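Local coordinates for protein dihydropteroate synthase (Burkholderia cenocepacia, PDB 2Y5S) that probably catalyses the condensation of para-aminobenzoate with 6-hydroxymethyl-7,8-dihydropterin diphosphate to give 7,8-dihydropteroate, a precursor of folates, at residues G126-R137 / R176-V185; R137-M148 / R189-K200. All coordinates share one frame; numbering follows the deposited sequence.

The two contacts are neighbouring layers of one TIM-barrel domain, their centres about 11 Å apart. Contact 1 pairs the outer helices 132-136 and 165-182; contact 2 pairs strands 142-146 and 190-193 of the parallel sheet, each of which follows one of those helices in the chain. The segments therefore alternate in sequence, 126-137 and 137-148 running on through the shared Arg137, then 176-185 and 189-200. Side chains join the layers directly: Arg189 NH2 probably bonds to Val136 O, Arg128 NH2 probably bonds to Met148 O, and Val136 packs on Leu143. Contact 2 carries pterin-binding residues, whereas contact 1 lies on the outside of the same strands.

Contact 1. Residues G126-R137 / R176-V185. With EDO (1,2-ethanediol), chain V; EDO (1,2-ethanediol), chain U.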
loop_
_atom_site.group_PDB
_atom_site.type_symbol
_atom_site.label_atom_id
_atom_site.label_comp_id
_atom_site.label_asym_id
_atom_site.label_seq_id
_atom_site.Cartn_x
_atom_site.Cartn_y
_atom_site.Cartn_z
ATOM N N GLY B 126 -21.591 -7.228 17.750
ATOM C CA GLY B 126 -22.552 -6.315 17.135
ATOM C C GLY B 126 -23.702 -5.969 18.069
ATOM O O GLY B 126 -24.832 -5.763 17.634
ATOM N N PHE B 127 -23.387 -5.932 19.359
ATOM C CA PHE B 127 -24.314 -5.583 20.433
ATOM C C PHE B 127 -25.420 -6.596 20.591
ATOM O O PHE B 127 -26.524 -6.272 21.048
ATOM C CB PHE B 127 -24.799 -4.120 20.273
ATOM C CG PHE B 127 -23.655 -3.156 20.212
ATOM C CD1 PHE B 127 -23.011 -2.766 21.369
ATOM C CD2 PHE B 127 -23.150 -2.729 18.999
ATOM C CE1 PHE B 127 -21.919 -1.930 21.320
ATOM C CE2 PHE B 127 -22.050 -1.901 18.941
ATOM C CZ PHE B 127 -21.427 -1.502 20.104
ATOM N N ARG B 128 -25.095 -7.849 20.269
ATOM C CA ARG B 128 -26.055 -8.927 20.374
ATOM C C ARG B 128 -26.038 -9.619 21.737
ATOM O O ARG B 128 -26.987 -10.319 22.065
ATOM C CB ARG B 128 -25.846 -9.967 19.263
ATOM C CG ARG B 128 -26.387 -9.529 17.914
ATOM C CD ARG B 128 -26.221 -10.632 16.884
ATOM N NE ARG B 128 -24.828 -10.794 16.456
ATOM C CZ ARG B 128 -24.391 -11.818 15.728
ATOM N NH1 ARG B 128 -25.231 -12.798 15.369
ATOM N NH2 ARG B 128 -23.114 -11.867 15.357
ATOM N N GLN B 129 -24.969 -9.471 22.520
ATOM C CA GLN B 129 -24.920 -10.146 23.810
ATOM C C GLN B 129 -26.000 -9.572 24.692
ATOM O O GLN B 129 -26.256 -8.362 24.648
ATOM C CB GLN B 129 -23.556 -10.033 24.499
ATOM C CG GLN B 129 -22.441 -10.826 23.822
ATOM C CD GLN B 129 -22.682 -12.317 23.814
ATOM O OE1 GLN B 129 -23.339 -12.851 24.691
ATOM N NE2 GLN B 129 -22.130 -13.000 22.814
ATOM N N PRO B 130 -26.677 -10.438 25.468
ATOM C CA PRO B 130 -27.790 -9.969 26.284
ATOM C C PRO B 130 -27.386 -8.792 27.167
ATOM O O PRO B 130 -26.442 -8.917 27.942
ATOM C CB PRO B 130 -28.151 -11.213 27.121
ATOM C CG PRO B 130 -27.815 -12.335 26.245
ATOM C CD PRO B 130 -26.540 -11.909 25.543
ATOM N N GLY B 131 -28.073 -7.659 27.009
ATOM C CA GLY B 131 -27.827 -6.473 27.810
ATOM C C GLY B 131 -26.830 -5.458 27.241
ATOM O O GLY B 131 -26.616 -4.414 27.847
ATOM N N ALA B 132 -26.233 -5.748 26.087
ATOM C CA ALA B 132 -25.222 -4.851 25.504
ATOM C C ALA B 132 -25.859 -3.534 25.053
ATOM O O ALA B 132 -25.323 -2.445 25.316
ATOM C CB ALA B 132 -24.527 -5.507 24.351
ATOM N N ILE B 133 -27.004 -3.621 24.381
ATOM C CA ILE B 133 -27.686 -2.393 23.937
ATOM C C ILE B 133 -28.037 -1.448 25.114
ATOM O O ILE B 133 -27.813 -0.224 25.038
ATOM C CB ILE B 133 -28.921 -2.701 23.058
ATOM C CG1 ILE B 133 -28.453 -3.259 21.704
ATOM C CG2 ILE B 133 -29.742 -1.437 22.829
ATOM C CD1 ILE B 133 -29.608 -3.692 20.763
ATOM N N ASP B 134 -28.556 -2.025 26.200
ATOM C CA ASP B 134 -28.856 -1.275 27.413
ATOM C C ASP B 134 -27.620 -0.591 28.014
ATOM O O ASP B 134 -27.702 0.522 28.534
ATOM C CB ASP B 134 -29.494 -2.198 28.476
ATOM C CG ASP B 134 -31.004 -2.125 28.482
ATOM O OD1 ASP B 134 -31.610 -1.912 27.406
ATOM O OD2 ASP B 134 -31.590 -2.260 29.579
ATOM N N ALA B 135 -26.497 -1.294 27.966
ATOM C CA ALA B 135 -25.212 -0.786 28.410
ATOM C C ALA B 135 -24.757 0.477 27.663
ATOM O O ALA B 135 -24.137 1.349 28.263
ATOM C CB ALA B 135 -24.170 -1.861 28.260
ATOM N N VAL B 136 -25.069 0.575 26.372
ATOM C CA VAL B 136 -24.514 1.656 25.522
ATOM C C VAL B 136 -25.526 2.715 25.061
ATOM O O VAL B 136 -25.135 3.721 24.476
ATOM C CB VAL B 136 -23.836 1.095 24.254
ATOM C CG1 VAL B 136 -22.759 0.074 24.604
ATOM C CG2 VAL B 136 -24.856 0.515 23.293
ATOM N N ARG B 137 -26.813 2.503 25.316
ATOM C CA ARG B 137 -27.835 3.359 24.714
ATOM C C ARG B 137 -27.708 4.815 25.176
ATOM O O ARG B 137 -27.907 5.720 24.387
ATOM C CB ARG B 137 -29.240 2.815 24.968
ATOM C CG ARG B 137 -29.623 2.668 26.441
ATOM C CD ARG B 137 -30.954 1.954 26.597
ATOM N NE ARG B 137 -32.030 2.736 25.999
ATOM C CZ ARG B 137 -32.768 3.650 26.638
ATOM N NH1 ARG B 137 -32.581 3.909 27.935
ATOM N NH2 ARG B 137 -33.717 4.312 25.972
ATOM N N ARG B 176 -28.449 -4.385 12.820
ATOM C CA ARG B 176 -27.823 -4.012 14.094
ATOM C C ARG B 176 -27.961 -2.498 14.351
ATOM O O ARG B 176 -28.291 -2.083 15.468
ATOM C CB ARG B 176 -26.368 -4.496 14.176
ATOM C CG ARG B 176 -26.181 -6.032 14.041
ATOM C CD ARG B 176 -27.188 -6.843 14.860
ATOM N NE ARG B 176 -27.152 -6.434 16.268
ATOM C CZ ARG B 176 -28.143 -6.601 17.148
ATOM N NH1 ARG B 176 -29.291 -7.175 16.795
ATOM N NH2 ARG B 176 -27.986 -6.179 18.396
ATOM N N ALA B 177 -27.768 -1.687 13.315
ATOM C CA ALA B 177 -27.933 -0.238 13.438
ATOM C C ALA B 177 -29.361 0.112 13.793
ATOM O O ALA B 177 -29.596 0.989 14.618
ATOM C CB ALA B 177 -27.542 0.476 12.170
ATOM N N GLN B 178 -30.315 -0.561 13.162
ATOM C CA GLN B 178 -31.713 -0.368 13.495
ATOM C C GLN B 178 -31.990 -0.715 14.960
ATOM O O GLN B 178 -32.713 0.017 15.646
ATOM C CB GLN B 178 -32.611 -1.224 12.595
ATOM C CG GLN B 178 -34.120 -0.959 12.785
ATOM C CD GLN B 178 -34.512 0.463 12.438
ATOM O OE1 GLN B 178 -34.228 0.934 11.341
ATOM N NE2 GLN B 178 -35.169 1.158 13.376
ATOM N N ALA B 179 -31.434 -1.828 15.433
ATOM C CA ALA B 179 -31.673 -2.262 16.809
ATOM C C ALA B 179 -31.122 -1.250 17.801
ATOM O O ALA B 179 -31.757 -0.960 18.811
ATOM C CB ALA B 179 -31.089 -3.653 17.060
ATOM N N LEU B 180 -29.943 -0.709 17.516
ATOM C CA LEU B 180 -29.388 0.384 18.323
ATOM C C LEU B 180 -30.308 1.623 18.281
ATOM O O LEU B 180 -30.606 2.215 19.317
ATOM C CB LEU B 180 -27.977 0.760 17.849
ATOM C CG LEU B 180 -26.892 -0.267 18.164
ATOM C CD1 LEU B 180 -25.577 0.076 17.439
ATOM C CD2 LEU B 180 -26.701 -0.360 19.676
ATOM N N ARG B 181 -30.738 2.008 17.082
ATOM C CA ARG B 181 -31.580 3.189 16.917
ATOM C C ARG B 181 -32.949 3.051 17.594
ATOM O O ARG B 181 -33.445 4.019 18.190
ATOM C CB ARG B 181 -31.726 3.550 15.442
ATOM C CG ARG B 181 -30.421 4.136 14.870
ATOM C CD ARG B 181 -30.508 4.492 13.410
ATOM N NE ARG B 181 -31.587 5.435 13.153
ATOM C CZ ARG B 181 -32.685 5.188 12.436
ATOM N NH1 ARG B 181 -32.877 4.016 11.828
ATOM N NH2 ARG B 181 -33.598 6.142 12.312
ATOM N N ASP B 182 -33.532 1.852 17.527
ATOM C CA ASP B 182 -34.797 1.566 18.215
ATOM C C ASP B 182 -34.694 1.757 19.720
ATOM O O ASP B 182 -35.694 2.011 20.372
ATOM C CB ASP B 182 -35.252 0.129 17.965
ATOM C CG ASP B 182 -35.718 -0.104 16.553
ATOM O OD1 ASP B 182 -36.004 0.879 15.843
ATOM O OD2 ASP B 182 -35.798 -1.281 16.156
ATOM N N ALA B 183 -33.500 1.592 20.278
ATOM C CA ALA B 183 -33.285 1.817 21.710
ATOM C C ALA B 183 -32.887 3.259 22.035
ATOM O O ALA B 183 -32.579 3.559 23.190
ATOM C CB ALA B 183 -32.232 0.849 22.236
ATOM N N GLY B 184 -32.890 4.145 21.035
ATOM C CA GLY B 184 -32.608 5.575 21.238
ATOM C C GLY B 184 -31.224 6.074 20.826
ATOM O O GLY B 184 -30.919 7.255 20.992
ATOM N N VAL B 185 -30.378 5.195 20.291
ATOM C CA VAL B 185 -29.021 5.591 19.887
ATOM C C VAL B 185 -29.093 6.436 18.621
ATOM O O VAL B 185 -29.659 5.990 17.638
ATOM C CB VAL B 185 -28.115 4.355 19.631
ATOM C CG1 VAL B 185 -26.756 4.767 19.008
ATOM C CG2 VAL B 185 -27.898 3.574 20.932
HETATM C C1 EDO V . -26.017 -13.582 11.722
HETATM O O1 EDO V . -26.019 -14.029 10.364
HETATM C C2 EDO V . -24.568 -13.435 12.155
HETATM O O2 EDO V . -24.290 -14.368 13.198
HETATM C C1 EDO U . -29.776 -9.302 13.117
HETATM O O1 EDO U . -30.010 -8.481 14.271
HETATM C C2 EDO U . -29.180 -10.652 13.506
HETATM O O2 EDO U . -29.055 -10.767 14.930
#
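The carbonyl oxygen of Ala183 takes two hydrogen bonds from one guanidinium, from Arg137 NE at 3.0 Å and from Arg137 NH2 at 3.1 Å, a side-on grip on a single atom. The donors approach differently: NE lies in the carbonyl plane, whereas NH2 stands above it. Arg137 reaches this oxygen with its CG between its own backbone N and carbonyl carbon (chi1 59°) and a further bend at chi3. The acceptor lies just past the C-terminal end of helix 165-182, where Gly184, with positive phi, completes a Schellman motif; the negative end of the helix dipole might favour the arginine's charge.

At the other end of the contact, Arg176 NE donates to Gly126 O at 2.8 Å, with that oxygen in the guanidinium plane. NH2 of Arg176 adds a weak bond to the same oxygen and lies 3.0 Å from Phe127 O, while Arg176 NH1 donates to an ethanediol. Arg128 crosses this group at about a right angle, its CG over the centre of one guanidinium face, 3.5 Å from Arg176 CZ. Arg128 itself bonds to Trp125 O and Met148 O.

Between these polar ends, two successive outer helices of the TIM barrel pack together, the axes of 132-136 and 176-182 coming within 10.3 Å at a crossing angle of -55°. Ile133 spans the gap with all its branches. Its CG2 presses on Ala183 CB at 3.4 Å, tighter than usual for carbons, its CD1 reaches Ala179 CB, and its CG1 meets Leu180 CD2 at 3.9 Å. Leu180 divides its methyls: CD2 also touches Val136 CG2, and Leu180 CD1 lies obliquely to the Phe127 ring, nearest Phe127 CD2.

Contact 2. Residues R137-M148 / R189-K200; sequences RDGNSGLCAMHM and RICVDPGFGFGK. With 78H (7,8-dihydropteroate), chain P; EDO (1,2-ethanediol), chain V.
Arg189 inserts its guanidinium into the loop before strand 142-146: NE donates to Ser141 O at 2.8 Å, NH2 to both Ser141 O and Ser141 OG, and NH1 to Arg137 O. Gly139 O lies over one guanidinium face and Leu143 CD1 over the other. From Arg189 O onward a parallel ladder of five backbone bonds runs to His147 N, the strand segments being turned 28° to each other. Cys191 SG rests 3.5 Å from Cys144 CB on the pterin side. Asp193 shares that side; OD2 lies a doubtfully short 2.5 Å from dihydropteroate N3 and accepts weakly from N2, while OD1 accepts Gly195 N from above the carboxylate plane at 2.8 Å, an Asx turn that would limit its rotation. Gly195 CA sits 3.3 Å from His147 O. Phe198 is sandwiched, with Met146 CE 3.4 Å from its ring centroid as a CH-pi contact and the ligand's C16 over the opposite face. Lys200 NZ donates to His147 ND1 in the ring plane at 2.8 Å; the carbonyls of Pro194, Gly195 and Phe198 are also within bonding distance, so three N-H serve four acceptors, tying loop to strand end. In the barrel, strand 142-146 lies between 190-193 and 120-123; helix 165-182 packs on Ile190 and Val192, Leu229 of strand 229-230 touches Cys144 and Asp193, and helix 204-211 packs on Lys200.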
loop_
_atom_site.group_PDB
_atom_site.type_symbol
_atom_site.label_atom_id
_atom_site.label_comp_id
_atom_site.label_asym_id
_atom_site.label_seq_id
_atom_site.Cartn_x
_atom_site.Cartn_y
_atom_site.Cartn_z
ATOM N N ARG B 137 -26.813 2.503 25.316
ATOM C CA ARG B 137 -27.835 3.359 24.714
ATOM C C ARG B 137 -27.708 4.815 25.176
ATOM O O ARG B 137 -27.907 5.720 24.387
ATOM C CB ARG B 137 -29.240 2.815 24.968
ATOM C CG ARG B 137 -29.623 2.668 26.441
ATOM C CD ARG B 137 -30.954 1.954 26.597
ATOM N NE ARG B 137 -32.030 2.736 25.999
ATOM C CZ ARG B 137 -32.768 3.650 26.638
ATOM N NH1 ARG B 137 -32.581 3.909 27.935
ATOM N NH2 ARG B 137 -33.717 4.312 25.972
ATOM N N ASP B 138 -27.333 5.032 26.437
ATOM C CA ASP B 138 -27.179 6.389 26.968
ATOM C C ASP B 138 -25.833 7.010 26.581
ATOM O O ASP B 138 -24.826 6.317 26.433
ATOM C CB ASP B 138 -27.317 6.391 28.495
ATOM C CG ASP B 138 -28.752 6.193 28.961
ATOM O OD1 ASP B 138 -29.692 6.160 28.131
ATOM O OD2 ASP B 138 -28.951 6.101 30.189
ATOM N N GLY B 139 -25.832 8.323 26.411
ATOM C CA GLY B 139 -24.602 9.073 26.300
ATOM C C GLY B 139 -24.209 9.255 24.853
ATOM O O GLY B 139 -25.048 9.153 23.953
ATOM N N ASN B 140 -22.927 9.519 24.643
ATOM C CA ASN B 140 -22.418 9.904 23.341
ATOM C C ASN B 140 -21.291 9.068 22.771
ATOM O O ASN B 140 -20.668 9.471 21.801
ATOM C CB ASN B 140 -21.972 11.363 23.387
ATOM C CG ASN B 140 -22.972 12.252 22.753
ATOM O OD1 ASN B 140 -22.843 12.581 21.572
ATOM N ND2 ASN B 140 -24.032 12.581 23.486
ATOM N N SER B 141 -21.031 7.911 23.364
ATOM C CA SER B 141 -19.935 7.074 22.900
ATOM C C SER B 141 -20.165 6.668 21.449
ATOM O O SER B 141 -21.302 6.488 21.007
ATOM C CB SER B 141 -19.779 5.831 23.769
ATOM O OG SER B 141 -20.989 5.100 23.856
ATOM N N GLY B 142 -19.072 6.552 20.712
ATOM C CA GLY B 142 -19.097 5.871 19.432
ATOM C C GLY B 142 -19.328 4.383 19.658
ATOM O O GLY B 142 -18.996 3.835 20.720
ATOM N N LEU B 143 -19.912 3.735 18.659
ATOM C CA LEU B 143 -20.215 2.318 18.732
ATOM C C LEU B 143 -19.899 1.678 17.408
ATOM O O LEU B 143 -20.450 2.083 16.378
ATOM C CB LEU B 143 -21.693 2.102 19.040
ATOM C CG LEU B 143 -22.280 2.753 20.295
ATOM C CD1 LEU B 143 -23.805 2.643 20.280
ATOM C CD2 LEU B 143 -21.693 2.089 21.525
ATOM N N CYS B 144 -19.023 0.680 17.425
ATOM C CA CYS B 144 -18.729 -0.069 16.209
ATOM C C CYS B 144 -19.386 -1.441 16.293
ATOM O O CYS B 144 -19.017 -2.271 17.128
ATOM C CB CYS B 144 -17.247 -0.243 15.990
ATOM S SG CYS B 144 -16.870 -1.200 14.483
ATOM N N ALA B 145 -20.367 -1.644 15.430
ATOM C CA ALA B 145 -21.062 -2.928 15.290
ATOM C C ALA B 145 -20.348 -3.710 14.202
ATOM O O ALA B 145 -20.352 -3.304 13.036
ATOM C CB ALA B 145 -22.524 -2.681 14.897
ATOM N N MET B 146 -19.708 -4.808 14.579
ATOM C CA MET B 146 -19.018 -5.666 13.624
ATOM C C MET B 146 -19.899 -6.829 13.220
ATOM O O MET B 146 -20.774 -7.252 13.993
ATOM C CB MET B 146 -17.736 -6.212 14.249
ATOM C CG MET B 146 -16.716 -6.752 13.254
ATOM S SD MET B 146 -15.390 -7.658 14.062
ATOM C CE MET B 146 -16.199 -9.262 14.277
ATOM N N HIS B 147 -19.644 -7.361 12.024
ATOM C CA HIS B 147 -20.248 -8.609 11.579
ATOM C C HIS B 147 -19.366 -9.814 11.920
ATOM O O HIS B 147 -18.193 -9.875 11.546
ATOM C CB HIS B 147 -20.489 -8.592 10.060
ATOM C CG HIS B 147 -21.013 -9.888 9.524
ATOM N ND1 HIS B 147 -20.190 -10.944 9.181
ATOM C CD2 HIS B 147 -22.279 -10.303 9.284
ATOM C CE1 HIS B 147 -20.930 -11.955 8.771
ATOM N NE2 HIS B 147 -22.199 -11.589 8.809
ATOM N N MET B 148 -19.961 -10.773 12.620
ATOM C CA MET B 148 -19.339 -12.058 12.853
ATOM C C MET B 148 -20.431 -13.082 12.648
ATOM O O MET B 148 -21.569 -12.891 13.100
ATOM C CB MET B 148 -18.734 -12.141 14.264
ATOM C CG MET B 148 -18.307 -13.545 14.695
ATOM S SD MET B 148 -17.509 -13.654 16.317
ATOM C CE MET B 148 -18.540 -12.526 17.216
ATOM N N ARG B 189 -23.630 8.166 16.116
ATOM C CA ARG B 189 -22.725 7.477 17.051
ATOM C C ARG B 189 -22.269 6.109 16.542
ATOM O O ARG B 189 -21.446 5.451 17.182
ATOM C CB ARG B 189 -23.426 7.268 18.397
ATOM C CG ARG B 189 -23.738 8.550 19.193
ATOM C CD ARG B 189 -24.623 8.233 20.390
ATOM N NE ARG B 189 -23.962 7.260 21.253
ATOM C CZ ARG B 189 -24.543 6.496 22.174
ATOM N NH1 ARG B 189 -25.851 6.554 22.409
ATOM N NH2 ARG B 189 -23.785 5.645 22.866
ATOM N N ILE B 190 -22.808 5.675 15.405
ATOM C CA ILE B 190 -22.635 4.307 14.932
ATOM C C ILE B 190 -21.699 4.235 13.731
ATOM O O ILE B 190 -21.847 4.968 12.749
ATOM C CB ILE B 190 -24.003 3.661 14.554
ATOM C CG1 ILE B 190 -24.954 3.662 15.772
ATOM C CG2 ILE B 190 -23.805 2.207 14.055
ATOM C CD1 ILE B 190 -26.443 3.423 15.441
ATOM N N CYS B 191 -20.727 3.337 13.822
ATOM C CA CYS B 191 -19.966 2.907 12.663
ATOM C C CYS B 191 -20.097 1.406 12.546
ATOM O O CYS B 191 -20.589 0.751 13.469
ATOM C CB CYS B 191 -18.506 3.321 12.748
ATOM S SG CYS B 191 -17.541 2.622 14.075
ATOM N N VAL B 192 -19.725 0.873 11.388
ATOM C CA VAL B 192 -19.866 -0.554 11.121
ATOM C C VAL B 192 -18.554 -1.145 10.614
ATOM O O VAL B 192 -17.682 -0.434 10.079
ATOM C CB VAL B 192 -20.951 -0.814 10.078
ATOM C CG1 VAL B 192 -22.302 -0.250 10.546
ATOM C CG2 VAL B 192 -20.535 -0.229 8.710
ATOM N N ASP B 193 -18.449 -2.460 10.728
ATOM C CA ASP B 193 -17.234 -3.179 10.386
ATOM C C ASP B 193 -17.620 -4.564 9.847
ATOM O O ASP B 193 -18.345 -5.312 10.515
ATOM C CB ASP B 193 -16.407 -3.290 11.661
ATOM C CG ASP B 193 -15.107 -4.028 11.487
ATOM O OD1 ASP B 193 -14.912 -4.763 10.508
ATOM O OD2 ASP B 193 -14.278 -3.903 12.420
ATOM N N PRO B 194 -17.129 -4.920 8.647
ATOM C CA PRO B 194 -17.511 -6.201 8.026
ATOM C C PRO B 194 -16.901 -7.439 8.669
ATOM O O PRO B 194 -17.268 -8.576 8.303
ATOM C CB PRO B 194 -16.996 -6.054 6.590
ATOM C CG PRO B 194 -15.831 -5.111 6.734
ATOM C CD PRO B 194 -16.313 -4.102 7.731
ATOM N N GLY B 195 -15.962 -7.238 9.597
ATOM C CA GLY B 195 -15.471 -8.324 10.427
ATOM C C GLY B 195 -14.588 -9.288 9.685
ATOM O O GLY B 195 -14.828 -10.504 9.649
ATOM N N PHE B 196 -13.520 -8.752 9.128
ATOM C CA PHE B 196 -12.580 -9.572 8.413
ATOM C C PHE B 196 -12.042 -10.695 9.311
ATOM O O PHE B 196 -11.609 -10.436 10.425
ATOM C CB PHE B 196 -11.422 -8.711 7.897
ATOM C CG PHE B 196 -11.813 -7.797 6.802
ATOM C CD1 PHE B 196 -12.106 -8.297 5.556
ATOM C CD2 PHE B 196 -11.918 -6.417 7.020
ATOM C CE1 PHE B 196 -12.505 -7.454 4.531
ATOM C CE2 PHE B 196 -12.303 -5.571 5.999
ATOM C CZ PHE B 196 -12.603 -6.097 4.753
ATOM N N GLY B 197 -12.095 -11.928 8.812
ATOM C CA GLY B 197 -11.565 -13.083 9.518
ATOM C C GLY B 197 -12.537 -13.669 10.531
ATOM O O GLY B 197 -12.154 -14.556 11.288
ATOM N N PHE B 198 -13.784 -13.198 10.559
ATOM C CA PHE B 198 -14.777 -13.717 11.533
ATOM C C PHE B 198 -15.913 -14.494 10.849
ATOM O O PHE B 198 -16.976 -13.931 10.520
ATOM C CB PHE B 198 -15.370 -12.582 12.350
ATOM C CG PHE B 198 -14.435 -11.982 13.361
ATOM C CD1 PHE B 198 -14.383 -12.484 14.662
ATOM C CD2 PHE B 198 -13.626 -10.888 13.031
ATOM C CE1 PHE B 198 -13.538 -11.913 15.620
ATOM C CE2 PHE B 198 -12.777 -10.315 13.970
ATOM C CZ PHE B 198 -12.735 -10.825 15.270
ATOM N N GLY B 199 -15.692 -15.794 10.646
ATOM C CA GLY B 199 -16.666 -16.650 9.972
ATOM C C GLY B 199 -16.686 -16.445 8.463
ATOM O O GLY B 199 -17.746 -16.476 7.838
ATOM N N LYS B 200 -15.514 -16.211 7.879
ATOM C CA LYS B 200 -15.381 -15.967 6.439
ATOM C C LYS B 200 -14.386 -16.947 5.848
ATOM O O LYS B 200 -13.394 -17.269 6.491
ATOM C CB LYS B 200 -14.886 -14.545 6.184
ATOM C CG LYS B 200 -15.978 -13.472 6.230
ATOM C CD LYS B 200 -15.984 -12.715 7.479
ATOM C CE LYS B 200 -17.248 -11.883 7.632
ATOM N NZ LYS B 200 -17.418 -11.459 9.049
HETATM O O4 78H P . -11.481 -6.679 12.635
HETATM C C4 78H P . -11.821 -6.267 13.745
HETATM C C5 78H P . -11.343 -6.852 14.936
HETATM N N3 78H P . -12.728 -5.199 13.838
HETATM C C9 78H P . -11.808 -6.323 16.163
HETATM N N5 78H P . -10.427 -7.853 14.909
HETATM C C2 78H P . -13.174 -4.733 15.112
HETATM N N8 78H P . -11.370 -6.851 17.370
HETATM N N1 78H P . -12.686 -5.302 16.226
HETATM C C6 78H P . -10.004 -8.434 16.049
HETATM N N2 78H P . -14.072 -3.740 15.202
HETATM C C7 78H P . -10.586 -8.091 17.423
HETATM C C10 78H P . -8.938 -9.492 16.014
HETATM N N11 78H P . -9.531 -10.804 15.733
HETATM C C15 78H P . -8.997 -11.556 14.780
HETATM C C16 78H P . -9.794 -12.125 13.792
HETATM C C17 78H P . -7.613 -11.740 14.776
HETATM C C18 78H P . -9.211 -12.899 12.805
HETATM C C19 78H P . -7.028 -12.517 13.785
HETATM C C20 78H P . -7.829 -13.098 12.804
HETATM C C21 78H P . -7.182 -13.928 11.690
HETATM O O22 78H P . -7.892 -14.165 10.709
HETATM O O23 78H P . -5.964 -14.205 11.754
HETATM C C1 EDO V . -26.017 -13.582 11.722
HETATM O O1 EDO V . -26.019 -14.029 10.364
HETATM C C2 EDO V . -24.568 -13.435 12.155
HETATM O O2 EDO V . -24.290 -14.368 13.198
#